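Local structure of glycosyl hydrolase (Rhizobium leguminosarum bv. trifolii, 5NDX) at residues Leu42-Gly47 with Ile360-Gly365; Cys266-Gly271 with His276-Lys281; Asp313-Gly318 with Arg323-Tyr328. The protein probably hydrolyses O-glycosidic bonds of alpha-L-iduronides, as a glycoside hydrolase of family 39 and bacterial orthologue of human alpha-L-iduronidase. The protein carries 2 engineered substitutions. One frame throughout, in Å; residues are numbered along the deposited sequence.

Contact 1. Residues Leu42-Gly47 with Ile360-Gly365; sequences LAYIGG and IIKKPG
The phenol ring of Tyr44 is approached obliquely by Lys362 and Ile360, which lie on the same side of its plane but at different rims. Lys362 brings the middle of its aliphatic chain to one flank, with CD 3.8 Å from Tyr44 CD1, while Ile360 reaches the other with its methyl tip, CD1 lying 4.0 Å from Tyr44 CE2. Between these two, on the same side, the ring of Phe326 meets that of Tyr44 with the planes at about 55°. Tyr44 crosses to the strand because its CG stands anti to the carbonyl carbon (chi1 -57°), carrying the ring off helix 36-45. The backbones stay well apart, the nearest CA atoms, those of Tyr44 and Lys362, being 8.9 Å from each other. Lys362 bends at chi3 (35°), at the methylenes that meet the ring, and its NZ forms salt bridges with Glu370 and Glu491. No direct hydrogen bond joins 42-47 to 360-365. Instead the phenol hydroxyl donates to a water at 2.9 Å from Tyr44 OH, and this water donates in turn to the backbone carbonyl of Ile360, 2.7 Å from its O atom. The contact thus sets helix 36-45, which follows the first strand of the TIM barrel, against strand 358-362, one half of a two-stranded antiparallel sheet, just before helix 364-372 begins with Lys363 at its N-cap. Chemically it divides the work: the methylenes of Lys362 serve as apolar cover for an aromatic ring while two acids probably balance the buried ammonium charge, and a water-bridged pair of hydrogen bonds, from phenol to water to carbonyl, gives the otherwise apolar interface a directional polar link.

Contact 2. Residues Cys266-Gly271 with His276-Lys281; sequences CDPQLG and HSWHGK. With 8U8 ((2~{R},3~{S},4~{S},5~{R},6~{S})-6-(4-methyl-2-oxidanylidene-chromen-7-yl)oxy-3,4,5-tris(oxidanyl)oxane-2-carboxylic acid), chain M.
Gln269 and His276 come together where the loop after barrel strand 261-263 doubles back on itself, their CA atoms 9.1 Å apart. Residues 266-271 run without regular structure, and Gly271 has positive phi; residues 277-280 coil into a 3-10 turn. The carbonyl of His276 starts that turn, accepting from His279 N and, on an in-plane lone pair, from His279 ND1 at 3.0 Å from His276 O. Gln269, extended and with its CG trans to the backbone N (chi1 -174°), crosses His276 at about a right angle. Its OE1 sits over the centre of the imidazole face, 3.1 Å above the plane, with amide and ring planes 27° apart; the oxygen rests on the face, and the angle is too poor for a hydrogen bond to His276 NE2. OE1 is served instead by a water 2.7 Å away that also accepts from Trp278 NE1 in the indole plane, while Gln269 NE2 is hydrogen-bonded to Asn225 O. A second water, at the imidazole edge, joins His276 NE2 to Leu270 O. Beside them Pro268 CG packs obliquely on Trp278 CZ3 at 3.8 Å. With His276 replaced by an alanine, the Gln269 amide is likely to lose the surface it lies against, and Asp230 its hydrogen-bonding mate at ND1. The fold-back presents Gly271 N to the bound iduronide, donating at 3.1 Å to 8U8 O6. Asp230 probably draws positive character onto the imidazole, which would suit a carbonyl oxygen lying on its face.

Contact 3. Residues Asp313-Gly318 with Arg323-Tyr328; sequences DHAFIG and RTIFAY. With 8U8 ((2~{R},3~{S},4~{S},5~{R},6~{S})-6-(4-methyl-2-oxidanylidene-chromen-7-yl)oxy-3,4,5-tris(oxidanyl)oxane-2-carboxylic acid), chain M.
Arg323 turns its guanidinium edge to the backbone carbonyl of Asp313, gripping that one oxygen side-on with two nitrogens: NH2 at 2.9 Å from Asp313 O, nearly straight (162°), and NE above the carbonyl plane. A bend at chi3 (88°) brings the group round to this grip. The Asp313 carboxylate lies obliquely across it, planes 44° apart, in a long salt bridge from OD2 to NH2 at 3.5 Å. Both partners hold the sugar: 8U8 O5 donates to Asp313 OD2 and accepts from Arg323 NH2, while Arg323 NH1 reaches 8U8 O6 at 3.0 Å. Phe316 runs alongside Arg323, pointing the same way with its ring steeply inclined to the guanidinium, and turns its edge to 8U8 O4; Trp272 stacks on this ring. Behind the pocket, Ile325 CG2 sits squarely over the His314 ring in a CH-pi contact, 3.4 Å from the centroid, while His314 ND1 is hydrogen-bonded to Thr25. Farther on, Tyr328 N donates to Gly318 O at 3.0 Å. The arrangement forms one wall of the sugar-binding pocket, built on the loop after the eighth strand of the TIM barrel, in keeping with the clan, whose active sites lie at the C-terminal strand ends.

In the fold
From the N terminus, the chain passes first through 42-47, at the end of the helix after barrel strand 24-27, and contact 1 pairs it with 360-365, closing a loop of 312 residues. Contacts 2 and 3 nest within that loop, in series, each a short fold-back: contact 2 follows barrel strand 261-263, and contact 3 follows strand 307-310. They touch each other through Asp267 and Asp313, and share the bound 8U8. Contact 3 runs into strand 326-330, which pairs antiparallel with strand 358-362 of contact 1. Pro364 and Lys363 also pack on 279-281. Together the three tie the seventh and eighth strand loops to the barrel's first helix.

Contact 1. Residues Leu42-Gly47 with Ile360-Gly365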
loop_
_atom_site.group_PDB
_atom_site.type_symbol
_atom_site.label_atom_id
_atom_site.label_comp_id
_atom_site.label_asym_id
_atom_site.label_seq_id
_atom_site.Cartn_x
_atom_site.Cartn_y
_atom_site.Cartn_z
ATOM N N LEU A 42 0.171 -7.675 -8.476
ATOM C CA LEU A 42 -1.102 -7.648 -7.767
ATOM C C LEU A 42 -1.305 -8.807 -6.791
ATOM O O LEU A 42 -2.041 -8.659 -5.841
ATOM C CB LEU A 42 -2.282 -7.562 -8.730
ATOM C CG LEU A 42 -2.377 -6.296 -9.541
ATOM C CD1 LEU A 42 -3.533 -6.372 -10.516
ATOM C CD2 LEU A 42 -2.524 -5.089 -8.672
ATOM N N ALA A 43 -0.677 -9.945 -7.042
ATOM C CA ALA A 43 -0.668 -11.050 -6.094
ATOM C C ALA A 43 0.028 -10.646 -4.811
ATOM O O ALA A 43 -0.470 -10.942 -3.724
ATOM C CB ALA A 43 0.052 -12.242 -6.706
ATOM N N TYR A 44 1.205 -9.992 -4.915
ATOM C CA TYR A 44 1.859 -9.520 -3.671
ATOM C C TYR A 44 1.064 -8.420 -3.006
ATOM O O TYR A 44 0.917 -8.429 -1.787
ATOM C CB TYR A 44 3.241 -8.968 -3.895
ATOM C CG TYR A 44 4.227 -9.861 -4.530
ATOM C CD1 TYR A 44 5.059 -10.718 -3.796
ATOM C CD2 TYR A 44 4.354 -9.842 -5.901
ATOM C CE1 TYR A 44 6.027 -11.478 -4.444
ATOM C CE2 TYR A 44 5.261 -10.632 -6.530
ATOM C CZ TYR A 44 6.093 -11.442 -5.818
ATOM O OH TYR A 44 6.961 -12.162 -6.623
ATOM N N ILE A 45 0.524 -7.489 -3.808
ATOM C CA ILE A 45 -0.208 -6.333 -3.281
ATOM C C ILE A 45 -1.514 -6.762 -2.588
ATOM O O ILE A 45 -1.848 -6.250 -1.528
ATOM C CB ILE A 45 -0.489 -5.312 -4.371
ATOM C CG1 ILE A 45 0.821 -4.705 -4.858
ATOM C CG2 ILE A 45 -1.423 -4.214 -3.881
ATOM C CD1 ILE A 45 0.687 -4.023 -6.219
ATOM N N GLY A 46 -2.207 -7.747 -3.144
ATOM C CA GLY A 46 -3.417 -8.281 -2.513
ATOM C C GLY A 46 -3.195 -9.289 -1.406
ATOM O O GLY A 46 -4.144 -9.787 -0.849
ATOM N N GLY A 47 -1.972 -9.681 -1.168
ATOM C CA GLY A 47 -1.662 -10.681 -0.160
ATOM C C GLY A 47 -1.252 -10.226 1.231
ATOM O O GLY A 47 -0.870 -11.068 2.021
ATOM N N ILE A 360 10.956 -9.635 -10.376
ATOM C CA ILE A 360 10.737 -8.515 -9.479
ATOM C C ILE A 360 11.061 -8.911 -8.049
ATOM O O ILE A 360 10.738 -10.011 -7.594
ATOM C CB ILE A 360 9.310 -7.938 -9.536
ATOM C CG1 ILE A 360 8.237 -9.006 -9.380
ATOM C CG2 ILE A 360 9.169 -7.170 -10.826
ATOM C CD1 ILE A 360 6.830 -8.451 -9.427
ATOM N N ILE A 361 11.735 -7.978 -7.364
ATOM C CA ILE A 361 12.114 -8.129 -6.009
ATOM C C ILE A 361 11.426 -7.041 -5.155
ATOM O O ILE A 361 11.458 -5.868 -5.496
ATOM C CB ILE A 361 13.634 -8.035 -5.889
ATOM C CG1 ILE A 361 14.342 -9.143 -6.666
ATOM C CG2 ILE A 361 14.067 -8.091 -4.448
ATOM C CD1 ILE A 361 14.081 -10.570 -6.185
ATOM N N LYS A 362 10.800 -7.441 -4.069
ATOM C CA LYS A 362 10.170 -6.513 -3.094
ATOM C C LYS A 362 11.089 -5.548 -2.441
ATOM O O LYS A 362 12.150 -5.901 -1.966
ATOM C CB LYS A 362 9.496 -7.285 -1.952
ATOM C CG LYS A 362 8.232 -7.899 -2.379
ATOM C CD LYS A 362 7.564 -8.994 -1.504
ATOM C CE LYS A 362 7.674 -8.896 -0.040
ATOM N NZ LYS A 362 6.728 -9.901 0.635
ATOM N N LYS A 363 10.617 -4.327 -2.346
ATOM C CA LYS A 363 11.362 -3.227 -1.754
ATOM C C LYS A 363 10.659 -2.734 -0.476
ATOM O O LYS A 363 9.514 -3.141 -0.203
ATOM C CB LYS A 363 11.451 -2.093 -2.782
ATOM C CG LYS A 363 12.435 -2.370 -3.903
ATOM C CD LYS A 363 12.309 -1.353 -5.038
ATOM C CE LYS A 363 12.707 0.058 -4.618
ATOM N NZ LYS A 363 12.357 0.968 -5.716
ATOM N N PRO A 364 11.324 -1.824 0.280
ATOM C CA PRO A 364 10.787 -1.370 1.560
ATOM C C PRO A 364 9.479 -0.656 1.537
ATOM O O PRO A 364 8.791 -0.671 2.554
ATOM C CB PRO A 364 11.901 -0.496 2.155
ATOM C CG PRO A 364 13.149 -1.093 1.552
ATOM C CD PRO A 364 12.762 -1.526 0.170
ATOM N N GLY A 365 9.089 -0.076 0.409
ATOM C CA GLY A 365 7.787 0.540 0.285
ATOM C C GLY A 365 6.639 -0.452 0.534
ATOM O O GLY A 365 5.554 -0.025 0.951
HETATM O O HOH W 1 9.760 -11.956 -5.922
#

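Contact 2. Residues Cys266-Gly271 with His276-Lys281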
loop_
_atom_site.group_PDB
_atom_site.type_symbol
_atom_site.label_atom_id
_atom_site.label_comp_id
_atom_site.label_asym_id
_atom_site.label_seq_id
_atom_site.Cartn_x
_atom_site.Cartn_y
_atom_site.Cartn_z
ATOM N N CYS A 266 0.312 10.546 -1.224
ATOM C CA CYS A 266 1.132 11.065 -0.186
ATOM C C CYS A 266 2.492 10.361 -0.278
ATOM O O CYS A 266 2.630 9.253 0.211
ATOM C CB CYS A 266 0.463 10.836 1.123
ATOM S SG CYS A 266 1.373 11.461 2.544
ATOM N N ASP A 267 3.441 10.979 -0.969
ATOM C CA ASP A 267 4.770 10.416 -1.148
ATOM C C ASP A 267 5.814 11.366 -0.539
ATOM O O ASP A 267 5.588 12.560 -0.448
ATOM C CB ASP A 267 5.043 10.161 -2.649
ATOM C CG ASP A 267 3.932 9.309 -3.299
ATOM O OD1 ASP A 267 3.826 8.075 -2.997
ATOM O OD2 ASP A 267 3.165 9.901 -4.091
ATOM N N PRO A 268 6.947 10.832 -0.117
ATOM C CA PRO A 268 7.939 11.721 0.485
ATOM C C PRO A 268 8.546 12.699 -0.501
ATOM O O PRO A 268 8.914 13.808 -0.118
ATOM C CB PRO A 268 8.974 10.771 1.076
ATOM C CG PRO A 268 8.550 9.395 0.718
ATOM C CD PRO A 268 7.285 9.407 -0.004
ATOM N N GLN A 269 8.646 12.313 -1.765
ATOM C CA GLN A 269 9.157 13.226 -2.785
ATOM C C GLN A 269 8.414 13.080 -4.100
ATOM O O GLN A 269 8.182 11.948 -4.596
ATOM C CB GLN A 269 10.654 13.021 -2.998
ATOM C CG GLN A 269 11.300 14.047 -3.947
ATOM C CD GLN A 269 12.825 14.057 -3.945
ATOM O OE1 GLN A 269 13.484 13.111 -3.488
ATOM N NE2 GLN A 269 13.403 15.142 -4.463
ATOM N N LEU A 270 8.048 14.220 -4.674
ATOM C CA LEU A 270 7.515 14.289 -6.050
ATOM C C LEU A 270 8.446 13.650 -7.074
ATOM O O LEU A 270 9.670 13.611 -6.882
ATOM C CB LEU A 270 7.195 15.739 -6.467
ATOM C CG LEU A 270 5.918 16.263 -5.823
ATOM C CD1 LEU A 270 6.037 17.685 -5.235
ATOM C CD2 LEU A 270 4.709 16.135 -6.797
ATOM N N GLY A 271 7.855 13.132 -8.153
ATOM C CA GLY A 271 8.651 12.612 -9.321
ATOM C C GLY A 271 9.162 11.167 -9.164
ATOM O O GLY A 271 10.338 10.932 -8.908
ATOM N N HIS A 276 16.316 8.232 -6.598
ATOM C CA HIS A 276 16.590 8.533 -5.209
ATOM C C HIS A 276 16.669 7.162 -4.527
ATOM O O HIS A 276 15.633 6.494 -4.303
ATOM C CB HIS A 276 15.473 9.371 -4.617
ATOM C CG HIS A 276 15.218 10.662 -5.323
ATOM N ND1 HIS A 276 16.107 11.721 -5.286
ATOM C CD2 HIS A 276 14.172 11.076 -6.077
ATOM C CE1 HIS A 276 15.610 12.732 -5.974
ATOM N NE2 HIS A 276 14.446 12.363 -6.472
ATOM N N SER A 277 17.891 6.753 -4.223
ATOM C CA SER A 277 18.225 5.416 -3.789
ATOM C C SER A 277 17.624 4.951 -2.448
ATOM O O SER A 277 17.447 3.757 -2.217
ATOM C CB SER A 277 19.728 5.232 -3.778
ATOM O OG SER A 277 20.186 5.116 -5.115
ATOM N N TRP A 278 17.282 5.905 -1.611
ATOM C CA TRP A 278 16.594 5.626 -0.397
ATOM C C TRP A 278 15.234 4.913 -0.574
ATOM O O TRP A 278 14.765 4.297 0.375
ATOM C CB TRP A 278 16.403 6.897 0.444
ATOM C CG TRP A 278 15.847 8.084 -0.191
ATOM C CD1 TRP A 278 16.570 9.181 -0.651
ATOM C CD2 TRP A 278 14.465 8.417 -0.365
ATOM N NE1 TRP A 278 15.710 10.117 -1.153
ATOM C CE2 TRP A 278 14.418 9.680 -0.984
ATOM C CE3 TRP A 278 13.252 7.733 -0.115
ATOM C CZ2 TRP A 278 13.218 10.308 -1.296
ATOM C CZ3 TRP A 278 12.082 8.358 -0.376
ATOM C CH2 TRP A 278 12.062 9.640 -0.964
ATOM N N HIS A 279 14.642 4.969 -1.765
ATOM C CA HIS A 279 13.448 4.172 -2.041
ATOM C C HIS A 279 13.695 2.670 -1.933
ATOM O O HIS A 279 12.757 1.894 -1.709
ATOM C CB HIS A 279 12.881 4.487 -3.403
ATOM C CG HIS A 279 12.164 5.803 -3.479
ATOM N ND1 HIS A 279 12.643 6.861 -4.208
ATOM C CD2 HIS A 279 10.996 6.222 -2.942
ATOM C CE1 HIS A 279 11.812 7.883 -4.122
ATOM N NE2 HIS A 279 10.825 7.538 -3.331
ATOM N N GLY A 280 14.939 2.252 -2.070
ATOM C CA GLY A 280 15.292 0.828 -1.979
ATOM C C GLY A 280 15.748 0.376 -0.629
ATOM O O GLY A 280 16.129 -0.794 -0.445
ATOM N N LYS A 281 15.718 1.289 0.334
ATOM C CA LYS A 281 16.316 1.007 1.652
ATOM C C LYS A 281 15.409 1.343 2.823
ATOM O O LYS A 281 14.336 1.899 2.650
ATOM C CB LYS A 281 17.675 1.744 1.728
ATOM C CG LYS A 281 18.709 1.000 0.883
ATOM C CD LYS A 281 20.081 1.647 0.797
ATOM C CE LYS A 281 21.014 0.653 0.082
ATOM N NZ LYS A 281 22.237 1.243 -0.439
HETATM C C15 8U8 M . 3.084 19.099 -13.248
HETATM C C13 8U8 M . 2.784 19.155 -11.868
HETATM C C14 8U8 M . 2.674 20.408 -11.259
HETATM C C16 8U8 M . 2.341 20.509 -9.906
HETATM O O9 8U8 M . 2.294 21.643 -9.433
HETATM O O8 8U8 M . 2.130 19.383 -9.134
HETATM C C11 8U8 M . 2.116 18.143 -9.723
HETATM C C10 8U8 M . 1.764 17.032 -8.949
HETATM C C12 8U8 M . 2.457 18.013 -11.097
HETATM C C7 8U8 M . 2.397 16.725 -11.664
HETATM C C8 8U8 M . 2.039 15.618 -10.887
HETATM C C9 8U8 M . 1.731 15.756 -9.524
HETATM O O2 8U8 M . 1.338 14.700 -8.726
HETATM C C5 8U8 M . 1.707 13.287 -8.971
HETATM O O1 8U8 M . 3.119 13.216 -9.221
HETATM C C1 8U8 M . 3.622 12.072 -9.795
HETATM C C6 8U8 M . 4.849 11.903 -9.098
HETATM O O7 8U8 M . 5.729 11.297 -9.697
HETATM O O6 8U8 M . 4.894 12.351 -7.966
HETATM C C2 8U8 M . 2.827 10.752 -9.554
HETATM O O5 8U8 M . 3.096 10.284 -8.216
HETATM C C3 8U8 M . 1.268 10.889 -9.842
HETATM O O4 8U8 M . 0.929 10.133 -10.952
HETATM C C4 8U8 M . 0.847 12.380 -10.042
HETATM O O3 8U8 M . -0.635 12.456 -9.958
HETATM O O HOH W 2 15.735 12.902 -2.044
HETATM O O HOH W 3 12.356 13.778 -7.799
#

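Contact 3. Residues Asp313-Gly318 with Arg323-Tyr328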
loop_
_atom_site.group_PDB
_atom_site.type_symbol
_atom_site.label_atom_id
_atom_site.label_comp_id
_atom_site.label_asym_id
_atom_site.label_seq_id
_atom_site.Cartn_x
_atom_site.Cartn_y
_atom_site.Cartn_z
ATOM N N ASP A 313 1.654 6.513 -3.727
ATOM C CA ASP A 313 1.567 6.391 -5.179
ATOM C C ASP A 313 2.837 5.732 -5.708
ATOM O O ASP A 313 3.615 6.325 -6.440
ATOM C CB ASP A 313 1.315 7.763 -5.743
ATOM C CG ASP A 313 0.815 7.713 -7.143
ATOM O OD1 ASP A 313 -0.187 7.013 -7.391
ATOM O OD2 ASP A 313 1.427 8.390 -7.972
ATOM N N HIS A 314 3.053 4.502 -5.248
ATOM C CA HIS A 314 4.335 3.833 -5.333
ATOM C C HIS A 314 4.302 2.464 -5.972
ATOM O O HIS A 314 5.242 1.671 -5.786
ATOM C CB HIS A 314 5.062 3.835 -3.989
ATOM C CG HIS A 314 4.442 3.019 -2.881
ATOM N ND1 HIS A 314 3.218 2.371 -2.953
ATOM C CD2 HIS A 314 4.922 2.759 -1.648
ATOM C CE1 HIS A 314 2.979 1.753 -1.815
ATOM N NE2 HIS A 314 4.006 1.960 -1.011
ATOM N N ALA A 315 3.245 2.203 -6.753
ATOM C CA ALA A 315 3.132 0.928 -7.469
ATOM C C ALA A 315 3.543 1.009 -8.928
ATOM O O ALA A 315 3.227 0.123 -9.705
ATOM C CB ALA A 315 1.726 0.332 -7.295
ATOM N N PHE A 316 4.231 2.082 -9.300
ATOM C CA PHE A 316 4.860 2.243 -10.616
ATOM C C PHE A 316 5.866 1.126 -10.753
ATOM O O PHE A 316 6.293 0.523 -9.733
ATOM C CB PHE A 316 5.581 3.589 -10.758
ATOM C CG PHE A 316 4.661 4.755 -10.789
ATOM C CD1 PHE A 316 4.115 5.179 -11.980
ATOM C CD2 PHE A 316 4.317 5.441 -9.606
ATOM C CE1 PHE A 316 3.237 6.260 -12.012
ATOM C CE2 PHE A 316 3.444 6.535 -9.645
ATOM C CZ PHE A 316 2.894 6.937 -10.840
ATOM N N ILE A 317 6.177 0.785 -12.006
ATOM C CA ILE A 317 7.157 -0.265 -12.324
ATOM C C ILE A 317 8.495 0.397 -12.642
ATOM O O ILE A 317 8.507 1.295 -13.418
ATOM C CB ILE A 317 6.703 -1.106 -13.551
ATOM C CG1 ILE A 317 5.363 -1.751 -13.245
ATOM C CG2 ILE A 317 7.732 -2.169 -13.866
ATOM C CD1 ILE A 317 4.845 -2.678 -14.316
ATOM N N GLY A 318 9.595 -0.052 -12.025
ATOM C CA GLY A 318 10.911 0.530 -12.246
ATOM C C GLY A 318 11.972 -0.053 -11.334
ATOM O O GLY A 318 11.828 -1.158 -10.809
ATOM N N ARG A 323 10.475 5.369 -7.158
ATOM C CA ARG A 323 9.421 5.210 -6.146
ATOM C C ARG A 323 8.481 4.101 -6.556
ATOM O O ARG A 323 7.384 4.312 -7.160
ATOM C CB ARG A 323 8.660 6.479 -5.952
ATOM C CG ARG A 323 7.592 6.445 -4.837
ATOM C CD ARG A 323 7.119 7.910 -4.618
ATOM N NE ARG A 323 6.126 8.102 -5.485
ATOM C CZ ARG A 323 5.782 9.168 -6.184
ATOM N NH1 ARG A 323 6.285 10.392 -6.113
ATOM N NH2 ARG A 323 4.785 8.909 -6.971
ATOM N N THR A 324 8.976 2.917 -6.311
ATOM C CA THR A 324 8.342 1.669 -6.752
ATOM C C THR A 324 8.483 0.680 -5.603
ATOM O O THR A 324 9.471 0.722 -4.822
ATOM C CB THR A 324 8.998 1.090 -8.032
ATOM O OG1 THR A 324 10.316 0.632 -7.757
ATOM C CG2 THR A 324 9.107 2.165 -9.133
ATOM N N ILE A 325 7.502 -0.202 -5.487
ATOM C CA ILE A 325 7.486 -1.194 -4.459
ATOM C C ILE A 325 8.227 -2.475 -4.877
ATOM O O ILE A 325 8.449 -3.371 -4.017
ATOM C CB ILE A 325 6.048 -1.537 -3.960
ATOM C CG1 ILE A 325 5.074 -1.798 -5.097
ATOM C CG2 ILE A 325 5.578 -0.445 -3.020
ATOM C CD1 ILE A 325 3.788 -2.473 -4.710
ATOM N N PHE A 326 8.574 -2.598 -6.151
ATOM C CA PHE A 326 9.454 -3.692 -6.589
ATOM C C PHE A 326 10.596 -3.125 -7.407
ATOM O O PHE A 326 10.417 -2.115 -8.063
ATOM C CB PHE A 326 8.727 -4.712 -7.474
ATOM C CG PHE A 326 7.545 -5.376 -6.807
ATOM C CD1 PHE A 326 6.316 -4.790 -6.869
ATOM C CD2 PHE A 326 7.691 -6.574 -6.145
ATOM C CE1 PHE A 326 5.223 -5.371 -6.266
ATOM C CE2 PHE A 326 6.605 -7.160 -5.492
ATOM C CZ PHE A 326 5.375 -6.554 -5.565
ATOM N N ALA A 327 11.739 -3.805 -7.356
ATOM C CA ALA A 327 12.813 -3.617 -8.310
ATOM C C ALA A 327 12.622 -4.606 -9.478
ATOM O O ALA A 327 12.595 -5.818 -9.302
ATOM C CB ALA A 327 14.144 -3.830 -7.622
ATOM N N TYR A 328 12.419 -4.055 -10.655
ATOM C CA TYR A 328 12.174 -4.791 -11.885
ATOM C C TYR A 328 13.542 -5.101 -12.516
ATOM O O TYR A 328 14.363 -4.219 -12.684
ATOM C CB TYR A 328 11.309 -3.918 -12.839
ATOM C CG TYR A 328 11.225 -4.451 -14.236
ATOM C CD1 TYR A 328 10.323 -5.473 -14.573
ATOM C CD2 TYR A 328 12.067 -3.958 -15.230
ATOM C CE1 TYR A 328 10.275 -6.002 -15.861
ATOM C CE2 TYR A 328 12.023 -4.473 -16.529
ATOM C CZ TYR A 328 11.141 -5.489 -16.851
ATOM O OH TYR A 328 11.158 -6.014 -18.141
HETATM C C15 8U8 M . 3.084 19.099 -13.248
HETATM C C13 8U8 M . 2.784 19.155 -11.868
HETATM C C14 8U8 M . 2.674 20.408 -11.259
HETATM C C16 8U8 M . 2.341 20.509 -9.906
HETATM O O9 8U8 M . 2.294 21.643 -9.433
HETATM O O8 8U8 M . 2.130 19.383 -9.134
HETATM C C11 8U8 M . 2.116 18.143 -9.723
HETATM C C10 8U8 M . 1.764 17.032 -8.949
HETATM C C12 8U8 M . 2.457 18.013 -11.097
HETATM C C7 8U8 M . 2.397 16.725 -11.664
HETATM C C8 8U8 M . 2.039 15.618 -10.887
HETATM C C9 8U8 M . 1.731 15.756 -9.524
HETATM O O2 8U8 M . 1.338 14.700 -8.726
HETATM C C5 8U8 M . 1.707 13.287 -8.971
HETATM O O1 8U8 M . 3.119 13.216 -9.221
HETATM C C1 8U8 M . 3.622 12.072 -9.795
HETATM C C6 8U8 M . 4.849 11.903 -9.098
HETATM O O7 8U8 M . 5.729 11.297 -9.697
HETATM O O6 8U8 M . 4.894 12.351 -7.966
HETATM C C2 8U8 M . 2.827 10.752 -9.554
HETATM O O5 8U8 M . 3.096 10.284 -8.216
HETATM C C3 8U8 M . 1.268 10.889 -9.842
HETATM O O4 8U8 M . 0.929 10.133 -10.952
HETATM C C4 8U8 M . 0.847 12.380 -10.042
HETATM O O3 8U8 M . -0.635 12.456 -9.958
HETATM O O HOH W 4 6.820 -1.812 -8.729
HETATM O O HOH W 5 8.905 -2.328 -10.287
#